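Local structure of salt-tolerant glutaminase (Micrococcus luteus, 3AGD) at residues C295-L298 with S299-F302; F80-V83 with D84-V87; N97-S100 with L101-E104. The protein probably catalyses the hydrolysis of L-glutamine to L-glutamate and ammonium, as a salt-tolerant member of the glutaminase family. All blocks are in the same frame, centred on the assembly; numbering follows the deposited sequence.

Contact 1: C295-L298 with S299-F302; sequences CRRL and SEDF
Leu298 and Phe302, one turn apart, run alongside each other and meet where Leu298 CD2 comes 4.0 Å from Phe302 CE1. This is the tight side. Leu298 is also wedged against Tyr8 and Leu9 of helix 4-16 and against Ile41 and Leu43 of strand 40-44, a place suited to a branched apolar chain, while the Phe302 ring meets those of Tyr8 and of Phe337 of the second subunit. Ser299, buried, has its OG within hydrogen-bonding distance of two carbonyls, Val253 O and Leu304 O, which its single proton must share or alternate between.

The other side is more open and polar. Arg297 bends back at chi2 and chi3 (-69° and -71°), which swings its guanidinium round to the carboxylate one turn on. Arg297 NE donates to Asp301 OD2 at 3.0 Å in a salt bridge, reaching the syn side of the oxygen with the two planar groups 79° apart. A water joins Arg297 NH2, 3.2 Å away, to the same carboxylate oxygen through a weak bond. Tyr8 OH also bonds to Asp301 OD2, and Arg297 NH1 pairs with Glu15, so the guanidinium links two acids.

Beneath the side chains the backbone bonds run i to i+4, from Ser299 N to Cys295 O at 3.0 Å through to Phe302 N and Leu298 O at 3.1 Å. With its i to i+4 salt bridge, this is the C-terminal part of helix 289-301, an amphipathic helix whose apolar face meets strand 40-44 and helix 4-16.

Contact 2: F80-V83 with D84-V87; sequences FAAV and DRQV
Arg85 folds its guanidinium back over the helix end, laying one face on the backbone of Ala81 and Ala82. Ala81 O sits 3.7 Å above the plane, over its centre, and Ala82 N lies toward the rim of the same face. The bend at chi3 (-77°) turns the chain back toward the preceding turn. Only a methyl group projects from either alanine, so the flat cation can settle close: Arg85 NH1 is 3.9 Å from Ala81 CB, and Arg85 NH2 is 3.7 Å from Ala82 CA. Arg85 and Ala81 are exposed, which suits a long charged chain whose methylene part lies along the helix.

The inner side is largely apolar. Phe80 packs on Ile228 and Val229 of helix 227-240 and on Leu75 of helix 67-78, whereas Val83 faces Tyr71, Leu75 and Leu123. Val83 CG1 approaches Val87 CB at 4.2 Å, and Val87 extends the apolar packing to Ala119 and Val120 of helix 114-123. Asp84 lies at the border between these sides: its OD2 comes near the edge of the Phe80 ring, and its OD1 forms a salt bridge with Arg232, which also lies against Phe80.

Asp84 N gives a straight bond of 2.7 Å to Phe80 O, but the next, from Arg85 N to Ala81 O, is weak. Val83 O then takes two donors, Gln86 N at 2.9 Å from above the carbonyl plane and Val87 N at 2.8 Å almost in line with the C=O bond. One carbonyl thus serves two amides as the helix unwinds. With the guanidinium charge set over Ala81 O, at a C-terminal helix end rich in partly negative carbonyls, the placement of Arg85 is probably electrostatically favourable.

Contact 3: N97-S100 with L101-E104; sequences NELS and LEAE
Glu98 O is gripped by two amides from across the junction: Leu101 N donates to it at 3.0 Å from above the carbonyl plane, and Glu102 N adds a weak bond. Glu102 N bonds weakly to Leu99 O as well. The start of the turn is held by Asn97, whose O accepts both Ser100 OG at 2.9 Å and the backbone N of Ser100 at 3.1 Å. With chi1 at 67° the Ser100 hydroxyl turns back toward Asn97 and approaches that carbonyl nearly end-on. Asn97 adds an Asx turn, its OD1 accepting from Leu99 N at 2.8 Å, so a short amide side chain fixes the first residues.

Outside, Glu98 and Glu102 bring like charges together, with Glu98 OE2 4.0 Å from Glu102 OE2 and the carboxylate planes turned 49° apart. A water donating to Glu98 OE2 at 3.1 Å and weakly to Glu102 OE2 probably eases the repulsion. Tyr177 OH also bonds to Glu98 OE2, which probably helps hold that acid in place.

Leu101 is the buried member, its apolar chain turned to Met173 and Leu174 of helix 165-176 and to Phe96, while its carbonyl bonds to His106. The turn therefore rests on helix 165-176 and the following Tyr177, a surface part of the long connection from helix 80-84 to helix 114-123.

From the N terminus the chain reaches contact 2 first, where helix 80-84 ends beside helices 67-78, 114-123 and 227-240. Contact 3 follows in the loop between helices 80-84 and 114-123, its centre about 16 Å from that of contact 2, and rests on helix 165-176. Contact 1 comes much later, at the end of helix 289-301, against helix 4-16 and strand 40-44; its centre is about 35 Å from the centre of contact 2 and 38 Å from that of contact 3. Each is a local turn, and the three follow in series without nesting or crossing. Contacts 2 and 3 lie among the helices, contact 1 beside the antiparallel sheet, as in beta-lactamase-like folds.

Contact 1: C295-L298 with S299-F302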
loop_
_atom_site.group_PDB
_atom_site.type_symbol
_atom_site.label_atom_id
_atom_site.label_comp_id
_atom_site.label_asym_id
_atom_site.label_seq_id
_atom_site.Cartn_x
_atom_site.Cartn_y
_atom_site.Cartn_z
ATOM N N CYS A 295 10.782 6.536 -13.032
ATOM C CA CYS A 295 9.937 6.037 -11.948
ATOM C C CYS A 295 10.612 6.261 -10.589
ATOM O O CYS A 295 9.943 6.580 -9.602
ATOM C CB CYS A 295 9.625 4.551 -12.151
ATOM S SG CYS A 295 8.459 4.222 -13.510
ATOM N N ARG A 296 11.935 6.101 -10.540
ATOM C CA ARG A 296 12.679 6.318 -9.300
ATOM C C ARG A 296 12.573 7.790 -8.905
ATOM O O ARG A 296 12.400 8.112 -7.731
ATOM C CB ARG A 296 14.154 5.935 -9.476
ATOM C CG ARG A 296 14.403 4.440 -9.692
ATOM C CD ARG A 296 15.894 4.154 -9.811
ATOM N NE ARG A 296 16.191 2.778 -10.210
ATOM C CZ ARG A 296 16.105 1.716 -9.412
ATOM N NH1 ARG A 296 15.725 1.846 -8.147
ATOM N NH2 ARG A 296 16.417 0.516 -9.883
ATOM N N ARG A 297 12.668 8.681 -9.890
ATOM C CA ARG A 297 12.568 10.113 -9.626
ATOM C C ARG A 297 11.150 10.520 -9.218
ATOM O O ARG A 297 10.975 11.380 -8.357
ATOM C CB ARG A 297 13.011 10.919 -10.855
ATOM C CG ARG A 297 14.524 11.050 -11.005
ATOM C CD ARG A 297 15.115 11.942 -9.908
ATOM N NE ARG A 297 14.767 13.357 -10.069
ATOM C CZ ARG A 297 15.400 14.200 -10.883
ATOM N NH1 ARG A 297 16.423 13.780 -11.617
ATOM N NH2 ARG A 297 15.009 15.466 -10.970
ATOM N N LEU A 298 10.137 9.912 -9.831
ATOM C CA LEU A 298 8.758 10.239 -9.479
ATOM C C LEU A 298 8.511 9.866 -8.021
ATOM O O LEU A 298 7.884 10.613 -7.274
ATOM C CB LEU A 298 7.775 9.481 -10.375
ATOM C CG LEU A 298 7.630 9.951 -11.823
ATOM C CD1 LEU A 298 6.687 9.021 -12.569
ATOM C CD2 LEU A 298 7.099 11.372 -11.847
ATOM N N SER A 299 9.017 8.702 -7.626
ATOM C CA SER A 299 8.867 8.223 -6.259
ATOM C C SER A 299 9.575 9.147 -5.265
ATOM O O SER A 299 9.009 9.508 -4.228
ATOM C CB SER A 299 9.430 6.803 -6.132
ATOM O OG SER A 299 9.591 6.439 -4.770
ATOM N N GLU A 300 10.807 9.534 -5.583
ATOM C CA GLU A 300 11.570 10.404 -4.696
ATOM C C GLU A 300 11.122 11.865 -4.666
ATOM O O GLU A 300 10.981 12.445 -3.590
ATOM C CB GLU A 300 13.059 10.358 -5.039
ATOM C CG GLU A 300 13.887 11.284 -4.159
ATOM C CD GLU A 300 15.374 11.173 -4.414
ATOM O OE1 GLU A 300 15.793 11.314 -5.586
ATOM O OE2 GLU A 300 16.126 10.951 -3.438
ATOM N N ASP A 301 10.907 12.460 -5.837
ATOM C CA ASP A 301 10.504 13.860 -5.910
ATOM C C ASP A 301 9.124 14.139 -5.332
ATOM O O ASP A 301 8.904 15.174 -4.710
ATOM C CB ASP A 301 10.545 14.352 -7.358
ATOM C CG ASP A 301 11.945 14.370 -7.921
ATOM O OD1 ASP A 301 12.895 14.439 -7.114
ATOM O OD2 ASP A 301 12.097 14.331 -9.164
ATOM N N PHE A 302 8.194 13.220 -5.548
ATOM C CA PHE A 302 6.838 13.388 -5.053
ATOM C C PHE A 302 6.601 12.586 -3.778
ATOM O O PHE A 302 5.497 12.591 -3.229
ATOM C CB PHE A 302 5.844 12.960 -6.138
ATOM C CG PHE A 302 5.770 13.909 -7.305
ATOM C CD1 PHE A 302 5.548 13.430 -8.594
ATOM C CD2 PHE A 302 5.872 15.285 -7.111
ATOM C CE1 PHE A 302 5.427 14.309 -9.677
ATOM C CE2 PHE A 302 5.752 16.175 -8.189
ATOM C CZ PHE A 302 5.528 15.684 -9.470
HETATM O O HOH W 1 12.832 17.535 -9.862
#

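Contact 2: F80-V83 with D84-V87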
loop_
_atom_site.group_PDB
_atom_site.type_symbol
_atom_site.label_atom_id
_atom_site.label_comp_id
_atom_site.label_asym_id
_atom_site.label_seq_id
_atom_site.Cartn_x
_atom_site.Cartn_y
_atom_site.Cartn_z
ATOM N N PHE A 80 -10.953 -17.033 -9.959
ATOM C CA PHE A 80 -9.672 -17.274 -9.294
ATOM C C PHE A 80 -9.200 -18.723 -9.206
ATOM O O PHE A 80 -8.035 -19.020 -9.484
ATOM C CB PHE A 80 -9.695 -16.676 -7.884
ATOM C CG PHE A 80 -9.492 -15.195 -7.856
ATOM C CD1 PHE A 80 -10.467 -14.335 -8.344
ATOM C CD2 PHE A 80 -8.304 -14.658 -7.365
ATOM C CE1 PHE A 80 -10.263 -12.953 -8.349
ATOM C CE2 PHE A 80 -8.089 -13.278 -7.365
ATOM C CZ PHE A 80 -9.070 -12.423 -7.858
ATOM N N ALA A 81 -10.090 -19.626 -8.812
ATOM C CA ALA A 81 -9.712 -21.028 -8.671
ATOM C C ALA A 81 -9.114 -21.604 -9.948
ATOM O O ALA A 81 -8.067 -22.258 -9.917
ATOM C CB ALA A 81 -10.922 -21.854 -8.236
ATOM N N ALA A 82 -9.781 -21.352 -11.070
ATOM C CA ALA A 82 -9.336 -21.849 -12.364
ATOM C C ALA A 82 -7.981 -21.281 -12.774
ATOM O O ALA A 82 -7.128 -22.002 -13.292
ATOM C CB ALA A 82 -10.383 -21.522 -13.432
ATOM N N VAL A 83 -7.786 -19.987 -12.556
ATOM C CA VAL A 83 -6.524 -19.355 -12.917
ATOM C C VAL A 83 -5.405 -19.775 -11.969
ATOM O O VAL A 83 -4.295 -20.084 -12.409
ATOM C CB VAL A 83 -6.644 -17.811 -12.904
ATOM C CG1 VAL A 83 -5.307 -17.174 -13.270
ATOM C CG2 VAL A 83 -7.716 -17.369 -13.886
ATOM N N ASP A 84 -5.699 -19.807 -10.672
ATOM C CA ASP A 84 -4.682 -20.173 -9.693
ATOM C C ASP A 84 -4.190 -21.607 -9.829
ATOM O O ASP A 84 -3.105 -21.935 -9.357
ATOM C CB ASP A 84 -5.186 -19.912 -8.272
ATOM C CG ASP A 84 -5.306 -18.431 -7.969
ATOM O OD1 ASP A 84 -4.889 -17.615 -8.820
ATOM O OD2 ASP A 84 -5.812 -18.077 -6.882
ATOM N N ARG A 85 -4.979 -22.459 -10.477
ATOM C CA ARG A 85 -4.571 -23.842 -10.687
ATOM C C ARG A 85 -3.496 -23.908 -11.773
ATOM O O ARG A 85 -2.719 -24.859 -11.819
ATOM C CB ARG A 85 -5.761 -24.712 -11.120
ATOM C CG ARG A 85 -6.613 -25.276 -9.990
ATOM C CD ARG A 85 -7.518 -26.411 -10.497
ATOM N NE ARG A 85 -8.686 -25.936 -11.242
ATOM C CZ ARG A 85 -9.818 -25.513 -10.679
ATOM N NH1 ARG A 85 -9.948 -25.506 -9.356
ATOM N NH2 ARG A 85 -10.820 -25.088 -11.438
ATOM N N GLN A 86 -3.448 -22.893 -12.636
ATOM C CA GLN A 86 -2.481 -22.869 -13.738
ATOM C C GLN A 86 -1.415 -21.783 -13.628
ATOM O O GLN A 86 -0.403 -21.826 -14.331
ATOM C CB GLN A 86 -3.208 -22.686 -15.077
ATOM C CG GLN A 86 -4.310 -23.695 -15.381
ATOM C CD GLN A 86 -3.793 -25.112 -15.587
ATOM O OE1 GLN A 86 -4.538 -25.993 -16.008
ATOM N NE2 GLN A 86 -2.519 -25.336 -15.290
ATOM N N VAL A 87 -1.646 -20.805 -12.763
ATOM C CA VAL A 87 -0.704 -19.703 -12.598
ATOM C C VAL A 87 -0.449 -19.457 -11.113
ATOM O O VAL A 87 -1.376 -19.174 -10.351
ATOM C CB VAL A 87 -1.264 -18.411 -13.256
ATOM C CG1 VAL A 87 -0.275 -17.263 -13.101
ATOM C CG2 VAL A 87 -1.557 -18.664 -14.730
#

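Contact 3: N97-S100 with L101-E104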
loop_
_atom_site.group_PDB
_atom_site.type_symbol
_atom_site.label_atom_id
_atom_site.label_comp_id
_atom_site.label_asym_id
_atom_site.label_seq_id
_atom_site.Cartn_x
_atom_site.Cartn_y
_atom_site.Cartn_z
ATOM N N ASN A 97 13.283 -22.585 -14.683
ATOM C CA ASN A 97 13.773 -23.802 -14.055
ATOM C C ASN A 97 12.598 -24.773 -14.055
ATOM O O ASN A 97 11.539 -24.471 -13.502
ATOM C CB ASN A 97 14.221 -23.537 -12.618
ATOM C CG ASN A 97 14.903 -24.742 -11.994
ATOM O OD1 ASN A 97 14.424 -25.869 -12.113
ATOM N ND2 ASN A 97 16.023 -24.508 -11.321
ATOM N N GLU A 98 12.786 -25.930 -14.684
ATOM C CA GLU A 98 11.743 -26.952 -14.779
ATOM C C GLU A 98 11.159 -27.336 -13.418
ATOM O O GLU A 98 9.989 -27.696 -13.318
ATOM C CB GLU A 98 12.304 -28.206 -15.461
ATOM C CG GLU A 98 11.255 -29.254 -15.793
ATOM C CD GLU A 98 11.849 -30.498 -16.429
ATOM O OE1 GLU A 98 12.996 -30.433 -16.909
ATOM O OE2 GLU A 98 11.163 -31.538 -16.459
ATOM N N LEU A 99 11.983 -27.264 -12.379
ATOM C CA LEU A 99 11.562 -27.608 -11.025
ATOM C C LEU A 99 10.298 -26.873 -10.581
ATOM O O LEU A 99 9.491 -27.415 -9.835
ATOM C CB LEU A 99 12.689 -27.305 -10.034
ATOM C CG LEU A 99 13.988 -28.103 -10.184
ATOM C CD1 LEU A 99 15.037 -27.559 -9.222
ATOM C CD2 LEU A 99 13.725 -29.577 -9.906
ATOM N N SER A 100 10.131 -25.639 -11.042
ATOM C CA SER A 100 8.969 -24.835 -10.674
ATOM C C SER A 100 7.651 -25.515 -11.033
ATOM O O SER A 100 6.639 -25.313 -10.359
ATOM C CB SER A 100 9.040 -23.462 -11.352
ATOM O OG SER A 100 8.907 -23.568 -12.763
ATOM N N LEU A 101 7.669 -26.325 -12.088
ATOM C CA LEU A 101 6.472 -27.031 -12.546
ATOM C C LEU A 101 6.346 -28.416 -11.924
ATOM O O LEU A 101 5.258 -28.991 -11.887
ATOM C CB LEU A 101 6.499 -27.191 -14.066
ATOM C CG LEU A 101 6.702 -25.935 -14.907
ATOM C CD1 LEU A 101 6.787 -26.328 -16.372
ATOM C CD2 LEU A 101 5.560 -24.954 -14.658
ATOM N N GLU A 102 7.466 -28.954 -11.450
ATOM C CA GLU A 102 7.473 -30.278 -10.844
ATOM C C GLU A 102 6.823 -30.291 -9.473
ATOM O O GLU A 102 6.803 -31.321 -8.806
ATOM C CB GLU A 102 8.903 -30.813 -10.736
ATOM C CG GLU A 102 9.610 -30.975 -12.075
ATOM C CD GLU A 102 10.932 -31.709 -11.949
ATOM O OE1 GLU A 102 11.787 -31.267 -11.154
ATOM O OE2 GLU A 102 11.117 -32.729 -12.649
ATOM N N ALA A 103 6.297 -29.147 -9.048
ATOM C CA ALA A 103 5.633 -29.062 -7.753
ATOM C C ALA A 103 4.310 -29.804 -7.843
ATOM O O ALA A 103 3.941 -30.309 -8.904
ATOM C CB ALA A 103 5.389 -27.613 -7.373
ATOM N N GLU A 104 3.597 -29.861 -6.726
ATOM C CA GLU A 104 2.314 -30.549 -6.664
ATOM C C GLU A 104 1.232 -29.863 -7.490
ATOM O O GLU A 104 0.288 -30.506 -7.948
ATOM C CB GLU A 104 1.857 -30.652 -5.206
ATOM C CG GLU A 104 2.012 -29.353 -4.417
ATOM C CD GLU A 104 1.190 -28.207 -4.986
ATOM O OE1 GLU A 104 1.713 -27.075 -5.048
ATOM O OE2 GLU A 104 0.020 -28.435 -5.365
HETATM O O HOH W 2 12.707 -33.938 -15.365
#